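Local structure of serine-pyruvate aminotransferase (agxt) (Sulfolobus solfataricus, 3ZRR) at residues R224-V229 and Y240-P245; D16-G21 and I249-E254; N24-T29 and P244-I249. The protein is a pyridoxal 5'-phosphate-dependent enzyme of the class-V aminotransferase family that probably transfers amino groups from serine to pyruvate and from alanine to glyoxylate. One frame throughout, in Å; residues are numbered along the deposited sequence. Where two conformers were deposited one is given.

Contact 1: residues R224-V229 and Y240-P245; sequences RNWLPV and YFATPP. With PXG (3-[O-phosphonopyridoxyl]--amino-benzoic acid), chain G.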
loop_
_atom_site.group_PDB
_atom_site.type_symbol
_atom_site.label_atom_id
_atom_site.label_comp_id
_atom_site.label_asym_id
_atom_site.label_seq_id
_atom_site.Cartn_x
_atom_site.Cartn_y
_atom_site.Cartn_z
ATOM N N ARG A 224 -14.931 -24.594 20.433
ATOM C CA ARG A 224 -14.593 -24.348 21.848
ATOM C C ARG A 224 -13.259 -23.664 22.010
ATOM O O ARG A 224 -13.113 -22.819 22.865
ATOM C CB ARG A 224 -14.616 -25.627 22.698
ATOM C CG ARG A 224 -16.023 -26.229 22.851
ATOM C CD ARG A 224 -15.981 -27.692 23.277
ATOM N NE ARG A 224 -17.337 -28.253 23.226
ATOM C CZ ARG A 224 -17.922 -28.710 22.119
ATOM N NH1 ARG A 224 -17.270 -28.703 20.950
ATOM N NH2 ARG A 224 -19.161 -29.189 22.178
ATOM N N ASN A 225 -12.278 -24.036 21.194
ATOM C CA ASN A 225 -10.930 -23.494 21.336
ATOM C C ASN A 225 -10.824 -22.047 20.885
ATOM O O ASN A 225 -9.972 -21.301 21.376
ATOM C CB ASN A 225 -9.918 -24.389 20.622
ATOM C CG ASN A 225 -9.726 -25.726 21.347
ATOM O OD1 ASN A 225 -9.806 -25.779 22.561
ATOM N ND2 ASN A 225 -9.468 -26.795 20.603
ATOM N N TRP A 226 -11.714 -21.647 19.977
ATOM C CA TRP A 226 -11.764 -20.262 19.479
ATOM C C TRP A 226 -12.636 -19.331 20.319
ATOM O O TRP A 226 -12.395 -18.124 20.331
ATOM C CB TRP A 226 -12.200 -20.206 17.996
ATOM C CG TRP A 226 -11.201 -20.835 17.113
ATOM C CD1 TRP A 226 -11.283 -22.073 16.548
ATOM C CD2 TRP A 226 -9.914 -20.298 16.720
ATOM N NE1 TRP A 226 -10.144 -22.340 15.824
ATOM C CE2 TRP A 226 -9.292 -21.271 15.899
ATOM C CE3 TRP A 226 -9.242 -19.097 16.976
ATOM C CZ2 TRP A 226 -8.017 -21.079 15.316
ATOM C CZ3 TRP A 226 -7.968 -18.900 16.408
ATOM C CH2 TRP A 226 -7.369 -19.894 15.578
ATOM N N LEU A 227 -13.632 -19.881 21.014
ATOM C CA LEU A 227 -14.535 -19.078 21.839
ATOM C C LEU A 227 -13.843 -18.095 22.796
ATOM O O LEU A 227 -14.241 -16.933 22.839
ATOM C CB LEU A 227 -15.514 -19.962 22.626
ATOM C CG LEU A 227 -16.988 -19.983 22.241
ATOM C CD1 LEU A 227 -17.790 -20.820 23.251
ATOM C CD2 LEU A 227 -17.565 -18.576 22.154
ATOM N N PRO A 228 -12.825 -18.541 23.570
ATOM C CA PRO A 228 -12.223 -17.546 24.466
ATOM C C PRO A 228 -11.570 -16.369 23.704
ATOM O O PRO A 228 -11.513 -15.253 24.228
ATOM C CB PRO A 228 -11.163 -18.342 25.244
ATOM C CG PRO A 228 -11.535 -19.804 25.065
ATOM C CD PRO A 228 -12.207 -19.875 23.729
ATOM N N VAL A 229 -11.099 -16.613 22.482
ATOM C CA VAL A 229 -10.484 -15.551 21.679
ATOM C C VAL A 229 -11.551 -14.536 21.277
ATOM O O VAL A 229 -11.334 -13.331 21.405
ATOM C CB VAL A 229 -9.710 -16.112 20.435
ATOM C CG1 VAL A 229 -9.052 -14.983 19.663
ATOM C CG2 VAL A 229 -8.647 -17.120 20.862
ATOM N N TYR A 240 -5.043 -16.172 23.466
ATOM C CA TYR A 240 -4.340 -16.977 22.484
ATOM C C TYR A 240 -4.881 -18.393 22.457
ATOM O O TYR A 240 -4.895 -19.058 23.481
ATOM C CB TYR A 240 -2.849 -17.026 22.821
ATOM C CG TYR A 240 -2.106 -17.960 21.902
ATOM C CD1 TYR A 240 -1.986 -17.658 20.549
ATOM C CD2 TYR A 240 -1.567 -19.168 22.369
ATOM C CE1 TYR A 240 -1.311 -18.509 19.658
ATOM C CE2 TYR A 240 -0.887 -20.032 21.485
ATOM C CZ TYR A 240 -0.770 -19.697 20.139
ATOM O OH TYR A 240 -0.117 -20.525 19.245
ATOM N N PHE A 241 -5.328 -18.851 21.298
ATOM C CA PHE A 241 -5.461 -20.277 21.079
ATOM C C PHE A 241 -4.445 -20.719 20.020
ATOM O O PHE A 241 -3.565 -21.535 20.296
ATOM C CB PHE A 241 -6.879 -20.684 20.656
ATOM C CG PHE A 241 -6.927 -22.057 20.008
ATOM C CD1 PHE A 241 -6.487 -23.183 20.719
ATOM C CD2 PHE A 241 -7.359 -22.218 18.684
ATOM C CE1 PHE A 241 -6.505 -24.455 20.148
ATOM C CE2 PHE A 241 -7.377 -23.499 18.077
ATOM C CZ PHE A 241 -6.960 -24.624 18.820
ATOM N N ALA A 242 -4.591 -20.182 18.805
ATOM C CA ALA A 242 -3.635 -20.376 17.708
ATOM C C ALA A 242 -3.579 -19.065 16.943
ATOM O O ALA A 242 -4.540 -18.274 16.973
ATOM C CB ALA A 242 -4.057 -21.536 16.781
ATOM N N THR A 243 -2.457 -18.792 16.291
ATOM C CA THR A 243 -2.291 -17.497 15.620
ATOM C C THR A 243 -3.334 -17.371 14.493
ATOM O O THR A 243 -3.406 -18.244 13.636
ATOM C CB THR A 243 -0.849 -17.324 15.055
ATOM O OG1 THR A 243 0.094 -17.423 16.129
ATOM C CG2 THR A 243 -0.681 -15.972 14.330
ATOM N N PRO A 244 -4.151 -16.301 14.503
ATOM C CA PRO A 244 -5.082 -16.123 13.388
ATOM C C PRO A 244 -4.435 -15.368 12.210
ATOM O O PRO A 244 -3.339 -14.843 12.362
ATOM C CB PRO A 244 -6.196 -15.292 14.023
ATOM C CG PRO A 244 -5.469 -14.409 14.958
ATOM C CD PRO A 244 -4.342 -15.257 15.535
ATOM N N PRO A 245 -5.121 -15.276 11.046
ATOM C CA PRO A 245 -4.559 -14.473 9.970
ATOM C C PRO A 245 -4.788 -12.979 10.285
ATOM O O PRO A 245 -5.761 -12.369 9.823
ATOM C CB PRO A 245 -5.322 -14.962 8.733
ATOM C CG PRO A 245 -6.036 -16.246 9.185
ATOM C CD PRO A 245 -6.332 -15.980 10.612
HETATM N N1 PXG G . 5.084 -24.392 17.680
HETATM C C2 PXG G . 5.918 -23.395 18.070
HETATM C C2A PXG G . 7.347 -23.767 18.412
HETATM C C3 PXG G . 5.463 -22.063 18.133
HETATM O O3 PXG G . 6.317 -21.059 18.503
HETATM C C5 PXG G . 3.319 -22.816 17.397
HETATM C C6 PXG G . 3.818 -24.127 17.357
HETATM C C5A PXG G . 1.870 -22.586 17.017
HETATM O OP4 PXG G . 1.787 -21.785 15.826
HETATM P P PXG G . 0.421 -20.997 15.446
HETATM O OP1 PXG G . -0.685 -22.010 15.375
HETATM O OP2 PXG G . 0.854 -20.429 14.124
HETATM O OP3 PXG G . 0.115 -20.047 16.572
HETATM C C4 PXG G . 4.144 -21.763 17.790
HETATM C C4A PXG G . 3.585 -20.339 17.811
HETATM C C7 PXG G . 4.569 -16.251 22.372
HETATM C C8 PXG G . 3.733 -16.859 21.274
HETATM O O2 PXG G . 4.013 -16.035 23.473
HETATM C C9 PXG G . 4.280 -17.885 20.512
HETATM C C10 PXG G . 3.564 -18.487 19.480
HETATM C C11 PXG G . 2.263 -18.045 19.207
HETATM C C12 PXG G . 1.697 -17.022 19.972
HETATM C C13 PXG G . 2.430 -16.425 21.007
HETATM O O8 PXG G . 5.786 -15.977 22.150
HETATM N N9 PXG G . 4.203 -19.463 18.785
#
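F241 packs into a corner of helix 223-234, with N225 over one face of its ring and W226 at its edge. N225 CB sits above the ring centre, 3.4 Å from the F241 centroid in a CH-pi contact, and the amide of N225 lies at a shallow 24° to the ring plane. The F241 edge, led by CD2, points into the face of W226: the two rings form a T-shaped pair with planes at 86°, and F241 CD2 comes to 3.5 Å from W226 CE2. F241 has CG anti to its backbone N (chi1 162°), which swings the ring back to the helix while the chain runs on. This is the tight part, and its N-H donors find backbone acceptors: N225 ND2 is hydrogen-bonded to Y219 O, W226 NE1 to Y220 O.

Packing against the helix is looser at V229, whose CG2 stays 4.0 Å from F241 CB, and the side chain of Y240 points away from the helix, to PXG. One face of the Y240 ring lies over PXG C12, and its OH donates to phosphate oxygen OP3 of PXG at 2.7 Å. T243 adds its N-H and OG1, so three donors of this loop meet at OP3.

W226 packs its indole on strand 55-60, V229 touches helix 31-48, and R91 NH2 of the second subunit is hydrogen-bonded to F241 O, placing the loop between helices 223-234 and 246-262 at the subunit interface.

Contact 2: residues D16-G21 and I249-E254; sequences DVLVAG and ILQLAE. With CA (calcium ion), chain D.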
loop_
_atom_site.group_PDB
_atom_site.type_symbol
_atom_site.label_atom_id
_atom_site.label_comp_id
_atom_site.label_asym_id
_atom_site.label_seq_id
_atom_site.Cartn_x
_atom_site.Cartn_y
_atom_site.Cartn_z
ATOM N N ASP A 16 -9.254 -0.044 -0.730
ATOM C CA ASP A 16 -9.357 0.342 0.682
ATOM C C ASP A 16 -9.328 -0.870 1.605
ATOM O O ASP A 16 -8.720 -0.822 2.670
ATOM C CB ASP A 16 -10.656 1.105 0.966
ATOM C CG ASP A 16 -10.663 2.501 0.367
ATOM O OD1 ASP A 16 -9.669 3.260 0.515
ATOM O OD2 ASP A 16 -11.681 2.847 -0.270
ATOM N N VAL A 17 -10.004 -1.948 1.199
ATOM C CA VAL A 17 -10.024 -3.165 1.993
ATOM C C VAL A 17 -8.607 -3.754 2.113
ATOM O O VAL A 17 -8.124 -4.025 3.226
ATOM C CB VAL A 17 -11.049 -4.192 1.401
ATOM C CG1 VAL A 17 -10.972 -5.493 2.152
ATOM C CG2 VAL A 17 -12.476 -3.634 1.490
ATOM N N LEU A 18 -7.942 -3.929 0.974
ATOM C CA LEU A 18 -6.589 -4.480 0.954
ATOM C C LEU A 18 -5.593 -3.635 1.724
ATOM O O LEU A 18 -4.828 -4.158 2.553
ATOM C CB LEU A 18 -6.114 -4.703 -0.479
ATOM C CG LEU A 18 -6.835 -5.828 -1.223
ATOM C CD1 LEU A 18 -6.155 -6.083 -2.520
ATOM C CD2 LEU A 18 -6.902 -7.111 -0.388
ATOM N N VAL A 19 -5.640 -2.329 1.469
ATOM C CA VAL A 19 -4.725 -1.376 2.056
ATOM C C VAL A 19 -4.824 -1.353 3.583
ATOM O O VAL A 19 -3.828 -1.075 4.267
ATOM C CB VAL A 19 -4.968 0.044 1.446
ATOM C CG1 VAL A 19 -4.368 1.139 2.307
ATOM C CG2 VAL A 19 -4.417 0.097 0.030
ATOM N N ALA A 20 -6.002 -1.674 4.124
ATOM C CA ALA A 20 -6.174 -1.782 5.598
ATOM C C ALA A 20 -5.261 -2.857 6.233
ATOM O O ALA A 20 -4.996 -2.829 7.426
ATOM C CB ALA A 20 -7.621 -2.035 5.957
ATOM N N GLY A 21 -4.763 -3.785 5.425
ATOM C CA GLY A 21 -3.836 -4.804 5.918
ATOM C C GLY A 21 -2.365 -4.401 5.956
ATOM O O GLY A 21 -1.526 -5.192 6.377
ATOM N N ILE A 249 -7.768 -10.253 8.959
ATOM C CA ILE A 249 -8.828 -9.780 9.850
ATOM C C ILE A 249 -8.870 -8.237 9.894
ATOM O O ILE A 249 -9.935 -7.643 10.019
ATOM C CB ILE A 249 -8.691 -10.378 11.250
ATOM C CG1 ILE A 249 -8.996 -11.884 11.194
ATOM C CG2 ILE A 249 -9.669 -9.697 12.231
ATOM C CD1 ILE A 249 -8.577 -12.678 12.441
ATOM N N LEU A 250 -7.720 -7.589 9.756
ATOM C CA LEU A 250 -7.702 -6.122 9.634
ATOM C C LEU A 250 -8.474 -5.712 8.383
ATOM O O LEU A 250 -9.269 -4.770 8.412
ATOM C CB LEU A 250 -6.256 -5.573 9.567
ATOM C CG LEU A 250 -5.413 -5.732 10.839
ATOM C CD1 LEU A 250 -4.027 -5.159 10.697
ATOM C CD2 LEU A 250 -6.107 -5.097 12.014
ATOM N N GLN A 251 -8.230 -6.435 7.290
ATOM C CA GLN A 251 -8.910 -6.217 6.024
ATOM C C GLN A 251 -10.412 -6.455 6.137
ATOM O O GLN A 251 -11.210 -5.659 5.627
ATOM C CB GLN A 251 -8.265 -7.076 4.928
ATOM C CG GLN A 251 -6.821 -6.654 4.662
ATOM C CD GLN A 251 -6.025 -7.614 3.766
ATOM O OE1 GLN A 251 -6.136 -8.828 3.865
ATOM N NE2 GLN A 251 -5.181 -7.045 2.911
ATOM N N LEU A 252 -10.795 -7.537 6.818
ATOM C CA LEU A 252 -12.209 -7.840 7.071
ATOM C C LEU A 252 -12.915 -6.720 7.831
ATOM O O LEU A 252 -14.061 -6.410 7.529
ATOM C CB LEU A 252 -12.356 -9.173 7.834
ATOM C CG LEU A 252 -13.754 -9.693 8.152
ATOM C CD1 LEU A 252 -14.474 -10.035 6.858
ATOM C CD2 LEU A 252 -13.681 -10.942 9.089
ATOM N N ALA A 253 -12.246 -6.130 8.827
ATOM C CA ALA A 253 -12.849 -5.052 9.603
ATOM C C ALA A 253 -13.195 -3.885 8.694
ATOM O O ALA A 253 -14.254 -3.251 8.844
ATOM C CB ALA A 253 -11.917 -4.593 10.754
ATOM N N GLU A 254 -12.297 -3.611 7.756
ATOM C CA GLU A 254 -12.486 -2.539 6.792
ATOM C C GLU A 254 -13.637 -2.860 5.825
ATOM O O GLU A 254 -14.457 -1.986 5.539
ATOM C CB GLU A 254 -11.188 -2.264 6.032
ATOM C CG GLU A 254 -11.253 -1.120 5.007
ATOM C CD GLU A 254 -11.702 0.253 5.571
ATOM O OE1 GLU A 254 -11.760 0.481 6.809
ATOM O OE2 GLU A 254 -11.983 1.124 4.736
HETATM CA CA CA D . -10.471 5.316 -0.206
HETATM O O HOH W 1 -10.624 4.396 -2.222
#
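The short helix 15-19 and the turn that follows it lie against the first half of helix 246-262, and the backbones come nearest at V17 and Q251, whose CA atoms are 5.2 Å apart. So close an approach brings side chains of one segment onto the bare backbone of the other. Q251 does most of this work. With CG anti to its carbonyl carbon (chi1 -65°) and the chain extended beyond, it reaches across V17 to L18, Q251 CG passing 3.3 Å from V17 O, and its NE2 donates to L18 O at 2.9 Å. That bond is nearly straight, 172° at the hydrogen, and lies in the carbonyl plane on a lone pair. L18 O also accepts from G21 N, so two donors hold it. At G21 a side chain pointing to Q251 would collide with NE2, which glycine avoids. An alanine in place of Q251 would probably leave L18 O with the G21 amide but without its side-chain donor, and open a gap beside V17 and G21.

E254 bends at chi2 (56°) and lays its CG on the first turn, 3.5 Å from D16 O, while its CB meets A20 CB at 3.6 Å. The salt bridge of E254 OE2 with R257 probably balances the charge of E254 near the carboxylate of D16, whose own charge is met by calcium. D16 turns outward and binds the ion through both oxygens, OD1 at 2.3 Å being the shorter; a water and E23 of the third subunit also bind it.

L250 and A253 pack on helix 31-48, I249 and L252 on strand 197-202, and V17 on the loop residues S193 and W343.

Contact 3: residues N24-T29 and P244-I249; sequences NNVGFT and PPVHVI. With PXG (3-[O-phosphonopyridoxyl]--amino-benzoic acid), chain G.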
loop_
_atom_site.group_PDB
_atom_site.type_symbol
_atom_site.label_atom_id
_atom_site.label_comp_id
_atom_site.label_asym_id
_atom_site.label_seq_id
_atom_site.Cartn_x
_atom_site.Cartn_y
_atom_site.Cartn_z
ATOM N N ASN A 24 2.479 -2.947 9.650
ATOM C CA ASN A 24 3.584 -3.930 9.739
ATOM C C ASN A 24 4.123 -4.288 11.138
ATOM O O ASN A 24 5.133 -5.009 11.260
ATOM C CB ASN A 24 4.729 -3.570 8.775
ATOM C CG ASN A 24 5.441 -2.278 9.143
ATOM O OD1 ASN A 24 5.034 -1.543 10.050
ATOM N ND2 ASN A 24 6.507 -1.983 8.412
ATOM N N ASN A 25 3.433 -3.810 12.175
ATOM C CA ASN A 25 3.853 -4.102 13.551
ATOM C C ASN A 25 2.689 -4.542 14.425
ATOM O O ASN A 25 2.625 -4.242 15.619
ATOM C CB ASN A 25 4.600 -2.914 14.169
ATOM C CG ASN A 25 5.856 -3.340 14.905
ATOM O OD1 ASN A 25 6.041 -3.015 16.074
ATOM N ND2 ASN A 25 6.725 -4.077 14.222
ATOM N N VAL A 26 1.779 -5.301 13.816
ATOM C CA VAL A 26 0.547 -5.751 14.466
ATOM C C VAL A 26 0.563 -7.272 14.683
ATOM O O VAL A 26 0.924 -8.037 13.775
ATOM C CB VAL A 26 -0.706 -5.298 13.623
ATOM C CG1 VAL A 26 -2.013 -5.954 14.104
ATOM C CG2 VAL A 26 -0.845 -3.779 13.675
ATOM N N GLY A 27 0.198 -7.705 15.889
ATOM C CA GLY A 27 0.137 -9.142 16.193
ATOM C C GLY A 27 -1.175 -9.387 16.889
ATOM O O GLY A 27 -1.952 -8.443 17.093
ATOM N N PHE A 28 -1.421 -10.629 17.299
ATOM C CA PHE A 28 -2.722 -10.982 17.887
ATOM C C PHE A 28 -3.022 -10.306 19.250
ATOM O O PHE A 28 -4.173 -10.307 19.704
ATOM C CB PHE A 28 -2.897 -12.512 17.964
ATOM C CG PHE A 28 -2.041 -13.163 19.008
ATOM C CD1 PHE A 28 -0.746 -13.550 18.709
ATOM C CD2 PHE A 28 -2.539 -13.397 20.291
ATOM C CE1 PHE A 28 0.059 -14.149 19.681
ATOM C CE2 PHE A 28 -1.751 -13.995 21.267
ATOM C CZ PHE A 28 -0.446 -14.368 20.967
ATOM N N THR A 29 -1.995 -9.745 19.902
ATOM C CA THR A 29 -2.192 -9.017 21.173
ATOM C C THR A 29 -2.281 -7.498 21.027
ATOM O O THR A 29 -2.637 -6.824 21.987
ATOM C CB THR A 29 -1.112 -9.343 22.224
ATOM O OG1 THR A 29 0.166 -8.860 21.779
ATOM C CG2 THR A 29 -1.040 -10.845 22.475
ATOM N N PRO A 244 -4.151 -16.301 14.503
ATOM C CA PRO A 244 -5.082 -16.123 13.388
ATOM C C PRO A 244 -4.435 -15.368 12.210
ATOM O O PRO A 244 -3.339 -14.843 12.362
ATOM C CB PRO A 244 -6.196 -15.292 14.023
ATOM C CG PRO A 244 -5.469 -14.409 14.958
ATOM C CD PRO A 244 -4.342 -15.257 15.535
ATOM N N PRO A 245 -5.121 -15.276 11.046
ATOM C CA PRO A 245 -4.559 -14.473 9.970
ATOM C C PRO A 245 -4.788 -12.979 10.285
ATOM O O PRO A 245 -5.761 -12.369 9.823
ATOM C CB PRO A 245 -5.322 -14.962 8.733
ATOM C CG PRO A 245 -6.036 -16.246 9.185
ATOM C CD PRO A 245 -6.332 -15.980 10.612
ATOM N N VAL A 246 -3.874 -12.425 11.087
ATOM C CA VAL A 246 -3.992 -11.089 11.691
ATOM C C VAL A 246 -4.373 -10.010 10.664
ATOM O O VAL A 246 -5.332 -9.269 10.863
ATOM C CB VAL A 246 -2.663 -10.706 12.434
ATOM C CG1 VAL A 246 -2.723 -9.296 12.982
ATOM C CG2 VAL A 246 -2.385 -11.695 13.599
ATOM N N HIS A 247 -3.630 -9.930 9.567
ATOM C CA HIS A 247 -3.851 -8.866 8.590
ATOM C C HIS A 247 -5.083 -9.084 7.727
ATOM O O HIS A 247 -5.681 -8.117 7.253
ATOM C CB HIS A 247 -2.622 -8.686 7.722
ATOM C CG HIS A 247 -1.428 -8.229 8.491
ATOM N ND1 HIS A 247 -0.577 -9.103 9.139
ATOM C CD2 HIS A 247 -0.954 -6.986 8.739
ATOM C CE1 HIS A 247 0.379 -8.415 9.742
ATOM N NE2 HIS A 247 0.179 -7.130 9.507
ATOM N N VAL A 248 -5.470 -10.339 7.536
ATOM C CA VAL A 248 -6.715 -10.660 6.809
ATOM C C VAL A 248 -7.898 -10.164 7.635
ATOM O O VAL A 248 -8.899 -9.697 7.101
ATOM C CB VAL A 248 -6.842 -12.207 6.547
ATOM C CG1 VAL A 248 -8.119 -12.525 5.777
ATOM C CG2 VAL A 248 -5.655 -12.720 5.747
ATOM N N ILE A 249 -7.768 -10.253 8.959
ATOM C CA ILE A 249 -8.828 -9.780 9.850
ATOM C C ILE A 249 -8.870 -8.237 9.894
ATOM O O ILE A 249 -9.935 -7.643 10.019
ATOM C CB ILE A 249 -8.691 -10.378 11.250
ATOM C CG1 ILE A 249 -8.996 -11.884 11.194
ATOM C CG2 ILE A 249 -9.669 -9.697 12.231
ATOM C CD1 ILE A 249 -8.577 -12.678 12.441
HETATM N N1 PXG G . 5.084 -24.392 17.680
HETATM C C2 PXG G . 5.918 -23.395 18.070
HETATM C C2A PXG G . 7.347 -23.767 18.412
HETATM C C3 PXG G . 5.463 -22.063 18.133
HETATM O O3 PXG G . 6.317 -21.059 18.503
HETATM C C5 PXG G . 3.319 -22.816 17.397
HETATM C C6 PXG G . 3.818 -24.127 17.357
HETATM C C5A PXG G . 1.870 -22.586 17.017
HETATM O OP4 PXG G . 1.787 -21.785 15.826
HETATM P P PXG G . 0.421 -20.997 15.446
HETATM O OP1 PXG G . -0.685 -22.010 15.375
HETATM O OP2 PXG G . 0.854 -20.429 14.124
HETATM O OP3 PXG G . 0.115 -20.047 16.572
HETATM C C4 PXG G . 4.144 -21.763 17.790
HETATM C C4A PXG G . 3.585 -20.339 17.811
HETATM C C7 PXG G . 4.569 -16.251 22.372
HETATM C C8 PXG G . 3.733 -16.859 21.274
HETATM O O2 PXG G . 4.013 -16.035 23.473
HETATM C C9 PXG G . 4.280 -17.885 20.512
HETATM C C10 PXG G . 3.564 -18.487 19.480
HETATM C C11 PXG G . 2.263 -18.045 19.207
HETATM C C12 PXG G . 1.697 -17.022 19.972
HETATM C C13 PXG G . 2.430 -16.425 21.007
HETATM O O8 PXG G . 5.786 -15.977 22.150
HETATM N N9 PXG G . 4.203 -19.463 18.785
#
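Residues 26-28 run nearly antiparallel to 244-247, the turn leading into helix 246-262, 160° apart end to end, with F28 and V246 nearest at 6.3 Å between CA atoms. V246 meets the loop through both methyl groups. Its CG1 lies 3.6 Å from V26 CG1, the two valines crossing obliquely, while V246 CG2 sits at the backbone of G27 and F28, 4.0 Å from F28 N. Beside it, F28 CB rests against P244 CD at 3.9 Å, so P244 packs against the base of the F28 side chain, with V246 CG2 more loosely beside it. H247 brings CE1 loosely near V26 O; its NE2 is hydrogen-bonded to E23 O.

F28 holds CG between its backbone N and carbonyl carbon (chi1 72°), and this sends the ring away from the helix to the ligand, where F28 CE1 comes to 3.3 Å from PXG C12. T29 CG2 lies over one face of that ring, toward its rim. F28 thus meets P244 with CB and the ligand with the far end of its ring.

P245, at the N-cap, is the centre of an inverse gamma turn, with a weak bond from V246 N to P244 O. Loop and helix start form a wall of the PXG site, where the F28 and Y240 rings meet beside the aminobenzoate; the second subunit supplies further PXG ligands, an intersubunit site as in class-V pyridoxal-phosphate aminotransferases.

Contacts 1 and 3 share P244 and P245 and form one side of the same ligand site: their centres lie 13 Å apart, and Y240 CB is 3.6 Å from F28 CE2. Contact 1 supplies donors to the PXG phosphate, contact 3 an aromatic wall, and the second subunit completes the site with G63, T64, T138, Q188 and R337. Contact 2 continues down helix 246-262, about 11 Å between centres from contact 3 and 20 Å from contact 1; it shares I249 with contact 3, and L250 CD1 lies 4.0 Å from V26 CG1. Helix 246-262 thus runs from the PXG site to helix 15-19, whose D16 shares a calcium ion with E23 of the third subunit.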